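PDB 1ZOI: esterase from Pseudomonas putida, which hydrolyses esters stereoselectively with an alpha/beta hydrolase fold, and is of interest for D-beta-acetylthioisobutyric acid synthesis. Local coordinates for residues K140-F143 with D144-A148; A263-I266 with N267-L271. All coordinates share one frame; numbering follows the deposited sequence.

Interaction 1. Residues K140-F143 with D144-A148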
loop_
_atom_site.group_PDB
_atom_site.type_symbol
_atom_site.label_atom_id
_atom_site.label_comp_id
_atom_site.label_asym_id
_atom_site.label_seq_id
_atom_site.Cartn_x
_atom_site.Cartn_y
_atom_site.Cartn_z
ATOM N N LYS A 140 25.684 -21.015 -5.583
ATOM C CA LYS A 140 24.261 -20.938 -5.887
ATOM C C LYS A 140 23.387 -21.187 -4.660
ATOM O O LYS A 140 22.279 -20.663 -4.567
ATOM C CB LYS A 140 23.913 -21.934 -6.997
ATOM C CG LYS A 140 22.455 -21.897 -7.436
ATOM C CD LYS A 140 22.242 -22.707 -8.710
ATOM C CE LYS A 140 20.770 -22.750 -9.115
ATOM N NZ LYS A 140 19.945 -23.541 -8.157
ATOM N N SER A 141 23.896 -21.974 -3.714
ATOM C CA SER A 141 23.157 -22.287 -2.496
ATOM C C SER A 141 22.692 -21.034 -1.758
ATOM O O SER A 141 21.653 -21.044 -1.099
ATOM C CB SER A 141 24.020 -23.138 -1.559
ATOM O OG SER A 141 25.185 -22.436 -1.163
ATOM N N VAL A 142 23.476 -19.964 -1.858
ATOM C CA VAL A 142 23.145 -18.705 -1.203
ATOM C C VAL A 142 21.834 -18.167 -1.778
ATOM O O VAL A 142 20.940 -17.734 -1.039
ATOM C CB VAL A 142 24.266 -17.669 -1.427
ATOM C CG1 VAL A 142 23.814 -16.289 -0.964
ATOM C CG2 VAL A 142 25.519 -18.097 -0.662
ATOM N N PHE A 143 21.722 -18.216 -3.097
ATOM C CA PHE A 143 20.533 -17.724 -3.772
ATOM C C PHE A 143 19.361 -18.684 -3.600
ATOM O O PHE A 143 18.212 -18.253 -3.546
ATOM C CB PHE A 143 20.864 -17.457 -5.245
ATOM C CG PHE A 143 22.037 -16.529 -5.420
ATOM C CD1 PHE A 143 21.969 -15.210 -4.975
ATOM C CD2 PHE A 143 23.236 -16.991 -5.952
ATOM C CE1 PHE A 143 23.080 -14.369 -5.052
ATOM C CE2 PHE A 143 24.357 -16.153 -6.034
ATOM C CZ PHE A 143 24.275 -14.840 -5.580
ATOM N N ASP A 144 19.645 -19.981 -3.490
ATOM C CA ASP A 144 18.574 -20.953 -3.270
ATOM C C ASP A 144 17.962 -20.644 -1.901
ATOM O O ASP A 144 16.748 -20.768 -1.700
ATOM C CB ASP A 144 19.113 -22.394 -3.264
ATOM C CG ASP A 144 19.715 -22.813 -4.592
ATOM O OD1 ASP A 144 19.332 -22.258 -5.644
ATOM O OD2 ASP A 144 20.570 -23.728 -4.586
ATOM N N GLY A 145 18.814 -20.242 -0.962
ATOM C CA GLY A 145 18.350 -19.910 0.372
ATOM C C GLY A 145 17.400 -18.726 0.347
ATOM O O GLY A 145 16.379 -18.734 1.041
ATOM N N PHE A 146 17.735 -17.706 -0.441
ATOM C CA PHE A 146 16.874 -16.529 -0.538
ATOM C C PHE A 146 15.534 -16.947 -1.138
ATOM O O PHE A 146 14.480 -16.503 -0.688
ATOM C CB PHE A 146 17.496 -15.441 -1.425
ATOM C CG PHE A 146 18.824 -14.927 -0.944
ATOM C CD1 PHE A 146 19.184 -15.003 0.397
ATOM C CD2 PHE A 146 19.708 -14.342 -1.840
ATOM C CE1 PHE A 146 20.414 -14.500 0.838
ATOM C CE2 PHE A 146 20.936 -13.835 -1.414
ATOM C CZ PHE A 146 21.287 -13.916 -0.071
ATOM N N GLN A 147 15.571 -17.799 -2.158
ATOM C CA GLN A 147 14.329 -18.254 -2.776
ATOM C C GLN A 147 13.440 -18.995 -1.782
ATOM O O GLN A 147 12.223 -18.828 -1.787
ATOM C CB GLN A 147 14.623 -19.151 -3.986
ATOM C CG GLN A 147 15.160 -18.395 -5.187
ATOM C CD GLN A 147 15.197 -19.235 -6.448
ATOM O OE1 GLN A 147 15.990 -20.173 -6.569
ATOM N NE2 GLN A 147 14.331 -18.902 -7.400
ATOM N N ALA A 148 14.040 -19.806 -0.919
ATOM C CA ALA A 148 13.253 -20.549 0.055
ATOM C C ALA A 148 12.605 -19.600 1.059
ATOM O O ALA A 148 11.500 -19.856 1.542
ATOM C CB ALA A 148 14.133 -21.575 0.770
#

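Interaction 2. Residues A263-I266 with N267-L271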
loop_
_atom_site.group_PDB
_atom_site.type_symbol
_atom_site.label_atom_id
_atom_site.label_comp_id
_atom_site.label_asym_id
_atom_site.label_seq_id
_atom_site.Cartn_x
_atom_site.Cartn_y
_atom_site.Cartn_z
ATOM N N ALA A 263 22.704 9.632 0.643
ATOM C CA ALA A 263 22.142 10.352 -0.494
ATOM C C ALA A 263 22.936 11.582 -0.925
ATOM O O ALA A 263 23.130 11.811 -2.116
ATOM C CB ALA A 263 20.695 10.751 -0.187
ATOM N N ASP A 264 23.390 12.373 0.040
ATOM C CA ASP A 264 24.149 13.580 -0.276
ATOM C C ASP A 264 25.375 13.281 -1.124
ATOM O O ASP A 264 25.616 13.939 -2.136
ATOM C CB ASP A 264 24.579 14.285 1.014
ATOM C CG ASP A 264 23.428 14.982 1.711
ATOM O OD1 ASP A 264 23.636 15.499 2.829
ATOM O OD2 ASP A 264 22.316 15.022 1.138
ATOM N N VAL A 265 26.144 12.280 -0.711
ATOM C CA VAL A 265 27.355 11.902 -1.431
ATOM C C VAL A 265 27.050 11.265 -2.784
ATOM O O VAL A 265 27.632 11.636 -3.804
ATOM C CB VAL A 265 28.207 10.920 -0.598
ATOM C CG1 VAL A 265 29.362 10.395 -1.435
ATOM C CG2 VAL A 265 28.734 11.625 0.652
ATOM N N ILE A 266 26.139 10.302 -2.791
ATOM C CA ILE A 266 25.779 9.626 -4.029
ATOM C C ILE A 266 25.165 10.581 -5.053
ATOM O O ILE A 266 25.469 10.501 -6.247
ATOM C CB ILE A 266 24.800 8.462 -3.749
ATOM C CG1 ILE A 266 25.490 7.413 -2.867
ATOM C CG2 ILE A 266 24.297 7.857 -5.064
ATOM C CD1 ILE A 266 26.810 6.878 -3.429
ATOM N N ASN A 267 24.297 11.481 -4.596
ATOM C CA ASN A 267 23.679 12.439 -5.503
ATOM C C ASN A 267 24.713 13.379 -6.111
ATOM O O ASN A 267 24.695 13.633 -7.314
ATOM C CB ASN A 267 22.616 13.276 -4.785
ATOM C CG ASN A 267 21.352 12.492 -4.499
ATOM O OD1 ASN A 267 21.059 11.498 -5.166
ATOM N ND2 ASN A 267 20.587 12.948 -3.519
ATOM N N ALA A 268 25.608 13.903 -5.276
ATOM C CA ALA A 268 26.638 14.817 -5.757
ATOM C C ALA A 268 27.523 14.149 -6.807
ATOM O O ALA A 268 27.817 14.739 -7.852
ATOM C CB ALA A 268 27.493 15.305 -4.586
ATOM N N ASP A 269 27.953 12.922 -6.531
ATOM C CA ASP A 269 28.800 12.202 -7.472
ATOM C C ASP A 269 28.049 11.840 -8.752
ATOM O O ASP A 269 28.622 11.874 -9.838
ATOM C CB ASP A 269 29.400 10.956 -6.813
ATOM C CG ASP A 269 30.438 11.303 -5.754
ATOM O OD1 ASP A 269 30.957 12.438 -5.783
ATOM O OD2 ASP A 269 30.747 10.450 -4.902
ATOM N N LEU A 270 26.766 11.506 -8.633
ATOM C CA LEU A 270 25.968 11.195 -9.818
ATOM C C LEU A 270 25.862 12.448 -10.691
ATOM O O LEU A 270 26.020 12.386 -11.912
ATOM C CB LEU A 270 24.558 10.741 -9.428
ATOM C CG LEU A 270 24.336 9.316 -8.924
ATOM C CD1 LEU A 270 22.915 9.192 -8.374
ATOM C CD2 LEU A 270 24.562 8.322 -10.054
ATOM N N LEU A 271 25.600 13.588 -10.061
ATOM C CA LEU A 271 25.470 14.838 -10.802
ATOM C C LEU A 271 26.772 15.205 -11.509
ATOM O O LEU A 271 26.767 15.565 -12.684
ATOM C CB LEU A 271 25.055 15.980 -9.867
ATOM C CG LEU A 271 24.861 17.335 -10.552
ATOM C CD1 LEU A 271 23.727 17.244 -11.554
ATOM C CD2 LEU A 271 24.572 18.407 -9.504
#

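Interaction 1. Residues K140-F143 with D144-A148
The F146 ring carries V142 O over the centre of one face, 3.4 Å above the plane. Against the same ring V142 sets its CG1, 3.6 Å from F146 CZ, the methyl being turned anti to the backbone N (chi1 170°) and pointing the same way as the phenyl one turn on. F143 CD1 lies 4.0 Å from F146 CE2; the two side chains lie side by side and point the same way, the rings meeting obliquely. F143 is the buried one, packed on V129, Q205 and S204, while F146 leans on I200 of helix 193-204.

On another flank K140 and D144 form an i/i+4 salt bridge. The lysine chain runs extended and bends only at its last torsion (chi4 -68°), which brings NZ to 2.9 Å from D144 OD1, on the syn lone pair. D144 N also binds K140 O, at 2.9 Å and in the carbonyl plane, so this residue pair is joined through backbone and side chain alike.

F143, F146 and Q147 pack on helix 193-204, with Q147 NE2 bonded to Y197 O; K140, though exposed, also touches V129 and Q205. Paired charges of this kind probably favour the helical conformation of its first turns.

Interaction 2. Residues A263-I266 with N267-L271
I266 and L270 make the close-packed side of this helix, the i/i+4 pair turned into the protein. The CG2 branch of I266 reaches L270 CD1 at 3.8 Å, and the two side chains cross at a slant. L270 keeps CG beside its own backbone N (chi1 -78°), which lays that carbon 3.1 Å from I266 O, a close approach to the end of the carbonyl oxygen that also accepts L270 N at 2.9 Å.

N267 is buried as well. Its CB and CG come up against the outer end of A263 O, the acceptor of N267 N at 2.8 Å; the amide nitrogen ND2 comes near the same oxygen but at too poor an angle to bond. The amide's OD1 instead takes a hydrogen bond from Q41 NE2, satisfying a polar atom inside the interface.

V265 and D269 form an intermediate flank, partly exposed yet held. They point the same way, with V265 CG1 3.7 Å from D269 OD2; that oxygen is hydrogen-bonded to Y251 OH, and V265 touches Y254. The solvent side is D264 and A268, both exposed and joined through the backbone, A268 N to D264 O at 3.1 Å.

Helix 263-274 packs against both a helix and the sheet. A263, N267 and L270 touch A40, F44 and F45 of helix 39-47, whereas I266 and L270 rest on M222 of strand 219-224, L270 reaching also V119 and I121 of strand 118-121.

Interactions 1 and 2 lie on opposite sides of the chain's centre, their own centres 33 Å apart and their nearest atoms about 22 Å apart, so neither touches the other. Interaction 1 comes first along the chain, at the start of helix 140-152, in the run of helices inserted between strands 118-121 and 219-224; in alpha/beta hydrolases such an insertion usually forms the cap over the active site. Interaction 2 belongs to the C-terminal helix 263-274, which packs on the central sheet, including the two strands that bracket the insertion. Interaction 1 thus belongs to the helical insertion, interaction 2 to the sheet-bearing body.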